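Local structure of uncharacterized protein (Escherichia coli O157:H7, 4R29) at residues 89-94 / 99-104; 144-149 / 162-167; 186-191 / 214-219; 198-203 / 207-212. The protein probably transfers a methyl group from S-adenosylmethionine to a conserved zinc-finger cysteine of host TAB2 and TAB3, blocking NF-kappa-B activation. The protein carries 1 engineered substitution. One frame throughout, in Å; residues are numbered along the deposited sequence.

Interaction 1: residues 89-94 / 99-104. With SAM (S-adenosylmethionine), chain E.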
# COMPACT_ATOMS: atom_id res chain seq x y z
N ARG A 89 1.34 -6.95 -14.25
CA ARG A 89 2.19 -6.38 -13.22
C ARG A 89 2.59 -4.94 -13.55
O ARG A 89 2.76 -4.10 -12.65
CB ARG A 89 3.44 -7.26 -13.07
CG ARG A 89 4.72 -6.51 -12.75
CD ARG A 89 4.68 -6.06 -11.31
NE ARG A 89 5.79 -5.20 -10.95
CZ ARG A 89 5.87 -4.55 -9.79
NH1 ARG A 89 4.89 -4.67 -8.90
NH2 ARG A 89 6.92 -3.78 -9.53
N ASN A 90 2.76 -4.65 -14.84
CA ASN A 90 3.12 -3.31 -15.30
C ASN A 90 2.11 -2.21 -14.97
O ASN A 90 2.51 -1.07 -14.76
CB ASN A 90 3.42 -3.32 -16.80
CG ASN A 90 4.65 -4.15 -17.13
OD1 ASN A 90 5.61 -4.18 -16.36
ND2 ASN A 90 4.61 -4.84 -18.26
N GLU A 91 0.83 -2.57 -14.88
CA GLU A 91 -0.23 -1.62 -14.51
C GLU A 91 -0.19 -1.22 -13.03
O GLU A 91 -0.83 -0.24 -12.62
CB GLU A 91 -1.61 -2.21 -14.84
CG GLU A 91 -1.80 -2.65 -16.27
CD GLU A 91 -3.12 -3.42 -16.47
OE1 GLU A 91 -4.19 -2.85 -16.18
OE2 GLU A 91 -3.08 -4.59 -16.90
N ALA A 92 0.55 -1.98 -12.23
CA ALA A 92 0.55 -1.75 -10.79
C ALA A 92 1.96 -1.67 -10.23
O ALA A 92 2.20 -2.07 -9.10
CB ALA A 92 -0.25 -2.83 -10.08
N SER A 93 2.89 -1.15 -11.02
CA SER A 93 4.28 -1.09 -10.57
C SER A 93 4.64 0.26 -9.96
O SER A 93 5.74 0.41 -9.44
CB SER A 93 5.23 -1.40 -11.73
OG SER A 93 5.04 -0.48 -12.79
N THR A 94 3.74 1.23 -10.04
CA THR A 94 3.92 2.50 -9.35
C THR A 94 2.88 2.60 -8.24
O THR A 94 1.89 1.87 -8.26
CB THR A 94 3.80 3.71 -10.32
OG1 THR A 94 2.46 3.79 -10.83
CG2 THR A 94 4.79 3.57 -11.49
N TRP A 99 -3.17 1.66 -6.83
CA TRP A 99 -4.56 1.92 -6.41
C TRP A 99 -5.53 2.19 -7.57
O TRP A 99 -6.73 1.97 -7.44
CB TRP A 99 -4.66 3.01 -5.33
CG TRP A 99 -3.96 4.30 -5.64
CD1 TRP A 99 -2.77 4.73 -5.13
CD2 TRP A 99 -4.42 5.34 -6.51
NE1 TRP A 99 -2.46 5.97 -5.64
CE2 TRP A 99 -3.45 6.37 -6.49
CE3 TRP A 99 -5.55 5.49 -7.31
CZ2 TRP A 99 -3.58 7.54 -7.24
CZ3 TRP A 99 -5.68 6.66 -8.06
CH2 TRP A 99 -4.70 7.67 -8.01
N LEU A 100 -5.01 2.65 -8.70
CA LEU A 100 -5.84 2.90 -9.87
C LEU A 100 -6.51 1.62 -10.35
O LEU A 100 -7.69 1.62 -10.68
CB LEU A 100 -5.01 3.53 -11.00
CG LEU A 100 -5.86 3.95 -12.20
CD1 LEU A 100 -6.97 4.92 -11.77
CD2 LEU A 100 -5.01 4.58 -13.32
N THR A 101 -5.76 0.52 -10.40
CA THR A 101 -6.29 -0.77 -10.82
C THR A 101 -7.36 -1.26 -9.83
O THR A 101 -8.20 -2.09 -10.17
CB THR A 101 -5.16 -1.84 -10.92
OG1 THR A 101 -4.38 -1.82 -9.72
CG2 THR A 101 -4.24 -1.58 -12.11
N VAL A 102 -7.33 -0.77 -8.60
CA VAL A 102 -8.33 -1.19 -7.65
C VAL A 102 -9.59 -0.31 -7.76
O VAL A 102 -10.70 -0.83 -7.84
CB VAL A 102 -7.78 -1.22 -6.21
CG1 VAL A 102 -8.88 -1.54 -5.23
CG2 VAL A 102 -6.63 -2.23 -6.10
N ILE A 103 -9.41 1.02 -7.81
CA ILE A 103 -10.56 1.92 -7.86
C ILE A 103 -11.31 1.84 -9.19
O ILE A 103 -12.51 2.08 -9.24
CB ILE A 103 -10.21 3.39 -7.48
CG1 ILE A 103 -9.53 4.14 -8.63
CG2 ILE A 103 -9.38 3.45 -6.18
CD1 ILE A 103 -9.36 5.64 -8.35
N SER A 104 -10.62 1.45 -10.25
CA SER A 104 -11.28 1.27 -11.54
C SER A 104 -11.93 -0.12 -11.62
O SER A 104 -12.51 -0.48 -12.63
CB SER A 104 -10.26 1.42 -12.67
OG SER A 104 -9.31 0.36 -12.65
N SAM E . 2.26 -2.18 -5.86
CA SAM E . 2.10 -3.60 -6.19
C SAM E . 0.63 -3.97 -6.38
O SAM E . 0.34 -4.98 -7.03
OXT SAM E . -0.27 -3.28 -5.88
CB SAM E . 2.67 -4.52 -5.11
CG SAM E . 4.19 -4.55 -5.04
SD SAM E . 4.85 -5.99 -4.15
CE SAM E . 6.60 -5.58 -4.40
C5' SAM E . 4.70 -7.24 -5.45
C4' SAM E . 5.16 -8.60 -4.94
O4' SAM E . 4.59 -9.64 -5.72
C3' SAM E . 6.67 -8.77 -5.00
O3' SAM E . 7.29 -8.40 -3.78
C2' SAM E . 6.85 -10.24 -5.31
O2' SAM E . 7.00 -10.89 -4.08
C1' SAM E . 5.52 -10.68 -5.92
N9 SAM E . 5.57 -10.89 -7.38
C8 SAM E . 5.18 -12.03 -8.04
N7 SAM E . 5.33 -11.84 -9.36
C5 SAM E . 5.80 -10.59 -9.56
C6 SAM E . 6.12 -9.89 -10.71
N6 SAM E . 5.98 -10.46 -11.90
N1 SAM E . 6.59 -8.60 -10.61
C2 SAM E . 6.73 -8.01 -9.37
N3 SAM E . 6.40 -8.70 -8.22
C4 SAM E . 5.94 -9.98 -8.32
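T101 presents its methyl group, CG2, to the backbone and side-chain root of E91, and this small van der Waals touch sets a helix against the loop that begins the S-adenosylmethionine pocket. CG2 of T101 lies 3.7 Å from E91 O and 3.8 Å from E91 CB. The other branch of T101 is polar: OG1 is turned inward (chi1 50°), where it is held by hydrogen bonds to G97 O and to NE of R107, a residue that itself binds the cofactor. E91 sends its extended chain away to the backbone N of S88.

On the far side of the loop, R89 shows how one long side chain can line a ligand. From CB the chain bends at chi2 (74°), which lays it along the adenine. CG of R89 comes within 3.5 Å of SAM N1, and CD is nearer still, 3.3 Å from N1. NE of R89 follows, 3.4 Å from SAM C2. CZ, like NE, sits by C2, and the guanidinium offers one face to that carbon, off-centre toward its rim, while its opposite face is covered by CB of S93, 3.6 Å above the plane. At the tip, NH1 passes SAM CG and is hydrogen-bonded to Y204 OH, which also bonds to the cofactor. Next along the loop, A92 O accepts a weak hydrogen bond of 3.2 Å from SAM N, the amino nitrogen of the methionine moiety. A short loop leading into a helix, giving a carbonyl to one end of the cofactor and a side chain to the other, makes up this wall of the S-adenosylmethionine site.

Interaction 2: residues 144-149 / 162-167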
# COMPACT_ATOMS: atom_id res chain seq x y z
N LEU A 144 8.26 5.26 6.57
CA LEU A 144 7.45 4.63 5.54
C LEU A 144 6.26 3.87 6.13
O LEU A 144 6.39 3.16 7.14
CB LEU A 144 8.31 3.69 4.71
CG LEU A 144 8.54 4.05 3.24
CD1 LEU A 144 8.50 5.55 3.01
CD2 LEU A 144 9.84 3.44 2.73
N TYR A 145 5.10 4.02 5.50
CA TYR A 145 3.92 3.23 5.84
C TYR A 145 3.44 2.41 4.65
O TYR A 145 3.45 2.89 3.53
CB TYR A 145 2.79 4.14 6.34
CG TYR A 145 3.08 4.72 7.68
CD1 TYR A 145 3.91 5.83 7.82
CD2 TYR A 145 2.56 4.13 8.83
CE1 TYR A 145 4.19 6.34 9.07
CE2 TYR A 145 2.83 4.65 10.08
CZ TYR A 145 3.65 5.76 10.20
OH TYR A 145 3.93 6.27 11.45
N ILE A 146 3.04 1.17 4.91
CA ILE A 146 2.42 0.33 3.89
C ILE A 146 0.92 0.64 3.83
O ILE A 146 0.25 0.76 4.86
CB ILE A 146 2.59 -1.17 4.23
CG1 ILE A 146 4.06 -1.51 4.48
CG2 ILE A 146 2.00 -2.05 3.13
CD1 ILE A 146 4.88 -1.46 3.26
N VAL A 147 0.39 0.74 2.61
CA VAL A 147 -1.04 0.85 2.40
C VAL A 147 -1.57 -0.31 1.58
O VAL A 147 -1.14 -0.53 0.44
CB VAL A 147 -1.42 2.17 1.70
CG1 VAL A 147 -2.95 2.33 1.67
CG2 VAL A 147 -0.73 3.36 2.39
N VAL A 148 -2.50 -1.05 2.16
CA VAL A 148 -3.19 -2.12 1.45
C VAL A 148 -4.60 -1.63 1.10
O VAL A 148 -5.45 -1.46 1.99
CB VAL A 148 -3.28 -3.41 2.31
CG1 VAL A 148 -3.95 -4.54 1.53
CG2 VAL A 148 -1.89 -3.86 2.78
N VAL A 149 -4.83 -1.40 -0.19
CA VAL A 149 -6.11 -0.87 -0.66
C VAL A 149 -6.95 -2.00 -1.31
O VAL A 149 -6.43 -2.77 -2.12
CB VAL A 149 -5.89 0.33 -1.63
CG1 VAL A 149 -4.99 -0.08 -2.80
CG2 VAL A 149 -7.23 0.92 -2.14
N ASN A 162 -6.19 -9.33 3.79
CA ASN A 162 -5.77 -10.11 4.95
C ASN A 162 -4.68 -11.11 4.57
O ASN A 162 -3.67 -11.23 5.27
CB ASN A 162 -6.97 -10.83 5.58
CG ASN A 162 -7.81 -9.91 6.44
OD1 ASN A 162 -7.31 -8.92 6.99
ND2 ASN A 162 -9.09 -10.23 6.57
N ARG A 163 -4.88 -11.81 3.47
CA ARG A 163 -3.91 -12.77 2.99
C ARG A 163 -2.55 -12.10 2.70
O ARG A 163 -1.50 -12.67 2.94
CB ARG A 163 -4.44 -13.48 1.75
CG ARG A 163 -3.52 -14.56 1.19
CD ARG A 163 -3.52 -15.74 2.13
NE ARG A 163 -2.77 -16.88 1.61
CZ ARG A 163 -2.12 -17.74 2.39
NH1 ARG A 163 -2.12 -17.58 3.72
NH2 ARG A 163 -1.46 -18.76 1.86
N PHE A 164 -2.58 -10.88 2.20
CA PHE A 164 -1.34 -10.17 1.99
C PHE A 164 -0.60 -9.95 3.31
O PHE A 164 0.61 -10.14 3.38
CB PHE A 164 -1.58 -8.82 1.31
CG PHE A 164 -0.40 -7.91 1.37
CD1 PHE A 164 0.66 -8.08 0.49
CD2 PHE A 164 -0.33 -6.90 2.32
CE1 PHE A 164 1.77 -7.24 0.55
CE2 PHE A 164 0.77 -6.05 2.38
CZ PHE A 164 1.83 -6.22 1.49
N ILE A 165 -1.33 -9.54 4.34
CA ILE A 165 -0.72 -9.25 5.63
C ILE A 165 -0.06 -10.50 6.24
O ILE A 165 1.03 -10.43 6.82
CB ILE A 165 -1.74 -8.62 6.58
CG1 ILE A 165 -2.18 -7.25 6.04
CG2 ILE A 165 -1.17 -8.48 7.99
CD1 ILE A 165 -3.34 -6.63 6.81
N GLU A 166 -0.71 -11.65 6.07
CA GLU A 166 -0.13 -12.93 6.46
C GLU A 166 1.15 -13.22 5.70
O GLU A 166 2.16 -13.61 6.29
CB GLU A 166 -1.10 -14.08 6.21
CG GLU A 166 -2.32 -14.03 7.07
CD GLU A 166 -3.35 -15.05 6.62
OE1 GLU A 166 -4.53 -14.91 7.00
OE2 GLU A 166 -2.97 -15.98 5.88
N LEU A 167 1.11 -13.08 4.37
CA LEU A 167 2.29 -13.34 3.58
C LEU A 167 3.36 -12.32 3.94
O LEU A 167 4.52 -12.66 4.11
CB LEU A 167 1.98 -13.34 2.08
CG LEU A 167 0.98 -14.40 1.61
CD1 LEU A 167 0.64 -14.29 0.14
CD2 LEU A 167 1.51 -15.80 1.92
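The shortest polar bond lies on the outer side of helix 155-181, with F164 on the same helix facing inward: R163 NH1 meets E166 OE2 at 2.8 Å in a salt bridge within one helical turn. The carboxylate oxygen is approached nearly along its C-O bond and sits in the guanidinium plane, while CD2 of L167 lies over one face of that same group. Inside, the contact belongs to a Rossmann-like fold, in which helix 155-181 packs on a three-stranded antiparallel sheet whose central strand, 145-151, supplies the floor. The meeting is purely apolar.

F164 has its ring anti to the backbone N (chi1 166°), which swings it off the helix and down onto the strand, where V148 and I146 are waiting. Alternation along the strand puts these two side chains on the helix-facing surface, with V147 on the other, against F112. Both methyl groups meet the ring at a slant. M198 and Q111 also touch F164, so the phenyl group lies between the sheet and helix 186-201. I146 CG2 stays 4.3 Å from F164 CE2, whereas V148 CG2 presses to 3.4 Å from F164 CD2.

Interaction 3: residues 186-191 / 214-219. With SAM (S-adenosylmethionine), chain E.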
# COMPACT_ATOMS: atom_id res chain seq x y z
N LYS A 186 18.99 -13.24 2.24
CA LYS A 186 17.75 -13.41 2.99
C LYS A 186 16.54 -12.87 2.24
O LYS A 186 15.44 -13.42 2.36
CB LYS A 186 17.84 -12.75 4.37
CG LYS A 186 18.05 -11.25 4.38
CD LYS A 186 18.20 -10.76 5.81
CE LYS A 186 18.08 -9.24 5.89
NZ LYS A 186 19.18 -8.51 5.17
N ALA A 187 16.72 -11.77 1.50
CA ALA A 187 15.59 -11.15 0.82
C ALA A 187 15.10 -12.08 -0.29
O ALA A 187 13.91 -12.40 -0.37
CB ALA A 187 15.97 -9.77 0.26
N VAL A 188 16.03 -12.54 -1.12
CA VAL A 188 15.70 -13.42 -2.23
C VAL A 188 15.18 -14.78 -1.76
O VAL A 188 14.25 -15.32 -2.35
CB VAL A 188 16.92 -13.60 -3.19
CG1 VAL A 188 16.72 -14.78 -4.09
CG2 VAL A 188 17.12 -12.34 -4.02
N LYS A 189 15.76 -15.32 -0.69
CA LYS A 189 15.21 -16.54 -0.08
C LYS A 189 13.76 -16.38 0.39
O LYS A 189 12.95 -17.29 0.22
CB LYS A 189 16.07 -17.01 1.10
CG LYS A 189 17.43 -17.60 0.72
CD LYS A 189 18.17 -18.04 1.99
CE LYS A 189 19.56 -18.64 1.71
NZ LYS A 189 20.18 -19.14 3.00
N SER A 190 13.45 -15.24 1.00
CA SER A 190 12.11 -15.01 1.53
C SER A 190 11.14 -14.79 0.37
O SER A 190 9.98 -15.19 0.45
CB SER A 190 12.09 -13.84 2.53
OG SER A 190 12.24 -12.59 1.89
N GLU A 191 11.62 -14.18 -0.71
CA GLU A 191 10.82 -14.09 -1.94
C GLU A 191 10.48 -15.47 -2.50
O GLU A 191 9.38 -15.67 -3.03
CB GLU A 191 11.55 -13.29 -3.02
CG GLU A 191 11.53 -11.77 -2.81
CD GLU A 191 10.12 -11.21 -2.70
OE1 GLU A 191 9.66 -10.97 -1.58
OE2 GLU A 191 9.48 -10.97 -3.74
N LYS A 214 11.36 -17.30 -11.89
CA LYS A 214 12.61 -17.63 -12.58
C LYS A 214 13.72 -16.61 -12.29
O LYS A 214 14.88 -17.00 -12.09
CB LYS A 214 12.42 -17.80 -14.09
CG LYS A 214 13.75 -17.81 -14.86
CD LYS A 214 13.94 -19.07 -15.72
CE LYS A 214 14.35 -20.33 -14.92
NZ LYS A 214 15.78 -20.38 -14.47
N TYR A 215 13.37 -15.33 -12.25
CA TYR A 215 14.30 -14.29 -11.81
C TYR A 215 14.81 -14.52 -10.36
O TYR A 215 16.02 -14.42 -10.09
CB TYR A 215 13.66 -12.92 -11.95
CG TYR A 215 14.33 -11.83 -11.14
CD1 TYR A 215 15.41 -11.10 -11.65
CD2 TYR A 215 13.87 -11.52 -9.87
CE1 TYR A 215 16.02 -10.10 -10.88
CE2 TYR A 215 14.47 -10.54 -9.10
CZ TYR A 215 15.53 -9.83 -9.60
OH TYR A 215 16.07 -8.86 -8.78
N ILE A 216 13.90 -14.83 -9.43
CA ILE A 216 14.28 -15.15 -8.05
C ILE A 216 15.17 -16.41 -8.03
O ILE A 216 16.21 -16.45 -7.35
CB ILE A 216 13.04 -15.40 -7.15
CG1 ILE A 216 12.25 -14.10 -6.95
CG2 ILE A 216 13.45 -16.05 -5.80
CD1 ILE A 216 13.10 -12.90 -6.46
N ASN A 217 14.76 -17.43 -8.77
CA ASN A 217 15.53 -18.66 -8.84
C ASN A 217 16.96 -18.41 -9.28
O ASN A 217 17.90 -18.90 -8.68
CB ASN A 217 14.85 -19.69 -9.74
CG ASN A 217 15.66 -20.97 -9.87
OD1 ASN A 217 15.82 -21.73 -8.91
ND2 ASN A 217 16.20 -21.21 -11.07
N ASN A 218 17.13 -17.62 -10.33
CA ASN A 218 18.46 -17.26 -10.80
C ASN A 218 19.32 -16.61 -9.74
O ASN A 218 20.47 -16.98 -9.56
CB ASN A 218 18.37 -16.39 -12.04
CG ASN A 218 17.99 -17.19 -13.26
OD1 ASN A 218 18.09 -18.42 -13.25
ND2 ASN A 218 17.55 -16.51 -14.32
N LYS A 219 18.76 -15.64 -9.03
CA LYS A 219 19.42 -15.05 -7.87
C LYS A 219 20.07 -16.05 -6.87
O LYS A 219 20.96 -15.66 -6.12
CB LYS A 219 18.44 -14.17 -7.11
CG LYS A 219 18.87 -12.73 -7.02
CD LYS A 219 18.40 -11.96 -8.22
CE LYS A 219 18.94 -10.54 -8.12
NZ LYS A 219 19.17 -10.18 -6.66
N SAM E . 2.26 -2.18 -5.86
CA SAM E . 2.10 -3.60 -6.19
C SAM E . 0.63 -3.97 -6.38
O SAM E . 0.34 -4.98 -7.03
OXT SAM E . -0.27 -3.28 -5.88
CB SAM E . 2.67 -4.52 -5.11
CG SAM E . 4.19 -4.55 -5.04
SD SAM E . 4.85 -5.99 -4.15
CE SAM E . 6.60 -5.58 -4.40
C5' SAM E . 4.70 -7.24 -5.45
C4' SAM E . 5.16 -8.60 -4.94
O4' SAM E . 4.59 -9.64 -5.72
C3' SAM E . 6.67 -8.77 -5.00
O3' SAM E . 7.29 -8.40 -3.78
C2' SAM E . 6.85 -10.24 -5.31
O2' SAM E . 7.00 -10.89 -4.08
C1' SAM E . 5.52 -10.68 -5.92
N9 SAM E . 5.57 -10.89 -7.38
C8 SAM E . 5.18 -12.03 -8.04
N7 SAM E . 5.33 -11.84 -9.36
C5 SAM E . 5.80 -10.59 -9.56
C6 SAM E . 6.12 -9.89 -10.71
N6 SAM E . 5.98 -10.46 -11.90
N1 SAM E . 6.59 -8.60 -10.61
C2 SAM E . 6.73 -8.01 -9.37
N3 SAM E . 6.40 -8.70 -8.22
C4 SAM E . 5.94 -9.98 -8.32
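V188 and E191 face I216 across a helical hairpin, the pair of C-terminal helices 186-201 and 206-219, whose segments here run roughly antiparallel, 139° apart in direction with axes 9.4 Å from each other. The inner, buried part is packed by branched and bent carbon chains. I216 divides its work: its CG2 lies 3.6 Å from V188 O, and its CD1 rests 3.8 Å from E191 CB, the side chains of I216 and E191 crossing at about a right angle. V188 and E191, about one turn apart on helix 186-201, thus each take one branch of I216.

The outer part is the solvent side. There the exposed K219 lies close over V188 but at the rim of the contact, whereas I216 and E191 are buried. K219 CG is 3.5 Å from V188 CG2, and bends at chi2 and chi4 bring the ammonium end back to the same methyl group.

Inward of I216, E191 changes from packing to binding. Its chain folds at chi2 (-57°), leading the carboxylate away from I216 and toward the ribose. K171 NZ forms a salt bridge with OE1, which would help keep the group anionic and fix its rotation. E191 OE2 is shared: Y212 OH bonds to it, SAM O3' reaches it weakly, and SAM O2' donates to it at 2.5 Å.

Interaction 4: residues 198-203 / 207-212. With SAM (S-adenosylmethionine), chain E.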
# COMPACT_ATOMS: atom_id res chain seq x y z
N MET A 198 2.01 -14.05 -3.40
CA MET A 198 1.74 -12.62 -3.59
C MET A 198 1.27 -12.30 -5.00
O MET A 198 0.32 -11.55 -5.18
CB MET A 198 2.98 -11.78 -3.34
CG MET A 198 3.68 -12.08 -2.06
SD MET A 198 3.61 -10.64 -1.02
CE MET A 198 1.83 -10.66 -0.82
N GLY A 199 1.98 -12.81 -6.01
CA GLY A 199 1.62 -12.55 -7.39
C GLY A 199 0.16 -12.86 -7.64
O GLY A 199 -0.59 -12.08 -8.25
N GLU A 200 -0.26 -14.01 -7.13
CA GLU A 200 -1.64 -14.47 -7.26
C GLU A 200 -2.64 -13.51 -6.63
O GLU A 200 -3.61 -13.12 -7.26
CB GLU A 200 -1.77 -15.89 -6.71
CG GLU A 200 -0.95 -16.88 -7.54
CD GLU A 200 -0.89 -18.29 -6.95
OE1 GLU A 200 -1.33 -18.50 -5.81
OE2 GLU A 200 -0.39 -19.19 -7.65
N ILE A 201 -2.39 -13.10 -5.39
CA ILE A 201 -3.36 -12.22 -4.73
C ILE A 201 -3.34 -10.81 -5.33
O ILE A 201 -4.33 -10.10 -5.26
CB ILE A 201 -3.23 -12.22 -3.17
CG1 ILE A 201 -1.85 -11.74 -2.72
CG2 ILE A 201 -3.54 -13.62 -2.60
CD1 ILE A 201 -1.76 -11.47 -1.19
N PHE A 202 -2.23 -10.43 -5.95
CA PHE A 202 -2.18 -9.15 -6.66
C PHE A 202 -2.76 -9.25 -8.07
O PHE A 202 -2.74 -8.27 -8.80
CB PHE A 202 -0.75 -8.59 -6.73
CG PHE A 202 -0.24 -8.04 -5.41
CD1 PHE A 202 -0.97 -7.10 -4.70
CD2 PHE A 202 0.98 -8.47 -4.89
CE1 PHE A 202 -0.48 -6.58 -3.51
CE2 PHE A 202 1.47 -7.96 -3.70
CZ PHE A 202 0.73 -7.02 -3.00
N SER A 203 -3.25 -10.43 -8.46
CA SER A 203 -3.89 -10.60 -9.77
C SER A 203 -2.94 -10.48 -10.96
O SER A 203 -3.37 -10.19 -12.05
CB SER A 203 -5.02 -9.59 -9.98
OG SER A 203 -6.03 -9.74 -9.01
N GLY A 207 1.80 -15.89 -16.37
CA GLY A 207 3.06 -15.77 -17.08
C GLY A 207 4.05 -14.82 -16.43
O GLY A 207 5.25 -15.10 -16.36
N GLU A 208 3.57 -13.67 -15.96
CA GLU A 208 4.46 -12.72 -15.30
C GLU A 208 4.97 -13.25 -13.96
O GLU A 208 6.10 -12.97 -13.56
CB GLU A 208 3.76 -11.39 -15.11
CG GLU A 208 3.40 -10.72 -16.43
CD GLU A 208 2.67 -9.42 -16.22
OE1 GLU A 208 1.91 -9.35 -15.23
OE2 GLU A 208 2.86 -8.49 -17.03
N ILE A 209 4.13 -14.02 -13.28
CA ILE A 209 4.52 -14.64 -12.02
C ILE A 209 5.61 -15.71 -12.23
O ILE A 209 6.60 -15.76 -11.48
CB ILE A 209 3.30 -15.23 -11.28
CG1 ILE A 209 2.22 -14.16 -11.03
CG2 ILE A 209 3.74 -15.89 -9.98
CD1 ILE A 209 0.86 -14.75 -10.54
N ASP A 210 5.43 -16.56 -13.24
CA ASP A 210 6.45 -17.55 -13.58
C ASP A 210 7.75 -16.84 -13.86
O ASP A 210 8.80 -17.20 -13.35
CB ASP A 210 6.08 -18.35 -14.82
CG ASP A 210 4.96 -19.31 -14.58
OD1 ASP A 210 4.73 -19.69 -13.42
OD2 ASP A 210 4.31 -19.71 -15.57
N SER A 211 7.68 -15.82 -14.69
CA SER A 211 8.87 -15.10 -15.06
C SER A 211 9.56 -14.49 -13.82
O SER A 211 10.79 -14.41 -13.76
CB SER A 211 8.53 -14.05 -16.11
OG SER A 211 9.61 -13.16 -16.30
N TYR A 212 8.78 -14.08 -12.81
CA TYR A 212 9.39 -13.53 -11.60
C TYR A 212 10.04 -14.62 -10.74
O TYR A 212 11.11 -14.40 -10.17
CB TYR A 212 8.37 -12.72 -10.78
CG TYR A 212 8.94 -12.05 -9.55
CD1 TYR A 212 9.50 -10.78 -9.60
CD2 TYR A 212 8.91 -12.69 -8.32
CE1 TYR A 212 10.01 -10.16 -8.45
CE2 TYR A 212 9.41 -12.09 -7.18
CZ TYR A 212 9.95 -10.83 -7.25
OH TYR A 212 10.44 -10.26 -6.11
N SAM E . 2.26 -2.18 -5.86
CA SAM E . 2.10 -3.60 -6.19
C SAM E . 0.63 -3.97 -6.38
O SAM E . 0.34 -4.98 -7.03
OXT SAM E . -0.27 -3.28 -5.88
CB SAM E . 2.67 -4.52 -5.11
CG SAM E . 4.19 -4.55 -5.04
SD SAM E . 4.85 -5.99 -4.15
CE SAM E . 6.60 -5.58 -4.40
C5' SAM E . 4.70 -7.24 -5.45
C4' SAM E . 5.16 -8.60 -4.94
O4' SAM E . 4.59 -9.64 -5.72
C3' SAM E . 6.67 -8.77 -5.00
O3' SAM E . 7.29 -8.40 -3.78
C2' SAM E . 6.85 -10.24 -5.31
O2' SAM E . 7.00 -10.89 -4.08
C1' SAM E . 5.52 -10.68 -5.92
N9 SAM E . 5.57 -10.89 -7.38
C8 SAM E . 5.18 -12.03 -8.04
N7 SAM E . 5.33 -11.84 -9.36
C5 SAM E . 5.80 -10.59 -9.56
C6 SAM E . 6.12 -9.89 -10.71
N6 SAM E . 5.98 -10.46 -11.90
N1 SAM E . 6.59 -8.60 -10.61
C2 SAM E . 6.73 -8.01 -9.37
N3 SAM E . 6.40 -8.70 -8.22
C4 SAM E . 5.94 -9.98 -8.32
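I209 sets CG1 anti to its carbonyl carbon (chi1 -57°) and continues extended through chi2 (169°), which carries I209 CD1 onto the backbone of the facing helix, 3.5 Å from G199 C. With no side chain on G199, the two helices can approach closely at this point; the same CD1 also brushes E200, whose chain crosses I209 at about a right angle.

Y212 uses a different torsion. Its CG stands anti to the backbone N (chi1 -177°), spreading the phenol across one face of adenine with SAM C4 3.7 Å above the centre of the Y212 ring. From the other side of the base, G199 CA approaches its C8 rim, 3.7 Å from SAM C8. At the adenine edge, SAM N6 gives a weak hydrogen bond to E208 O, 3.0 Å long. Toward the methionine end, F202 covers the cofactor's chain with one ring face, and F202 CD1 is 3.4 Å from SAM O of the carboxylate. R107, which bonds to the cofactor, also binds F202 O.

Adenine is therefore stacked on one aromatic ring, and its exocyclic amine makes a weak bond to a backbone carbonyl, a chemistry consistent with recognition of the amino group.

Along the chain the four contacts run in order, except that interaction 4 is nested within the loop closed by interaction 3; both use helices 186-201 and 206-219, and their centres lie 14 Å apart. Interaction 1 stands 14 Å from interaction 4, joined to it by a probable hydrogen bond between R89 N and E208 OE1, and 24 Å from interaction 3 without touching it. Interaction 2 supplies the sheet-and-helix core: W99 of interaction 1 packs on V149, and F164 packs against I201 and F202 of interaction 4. Interactions 1, 3 and 4 all touch S-adenosylmethionine, so residues distant in sequence converge on one methyl-donor site.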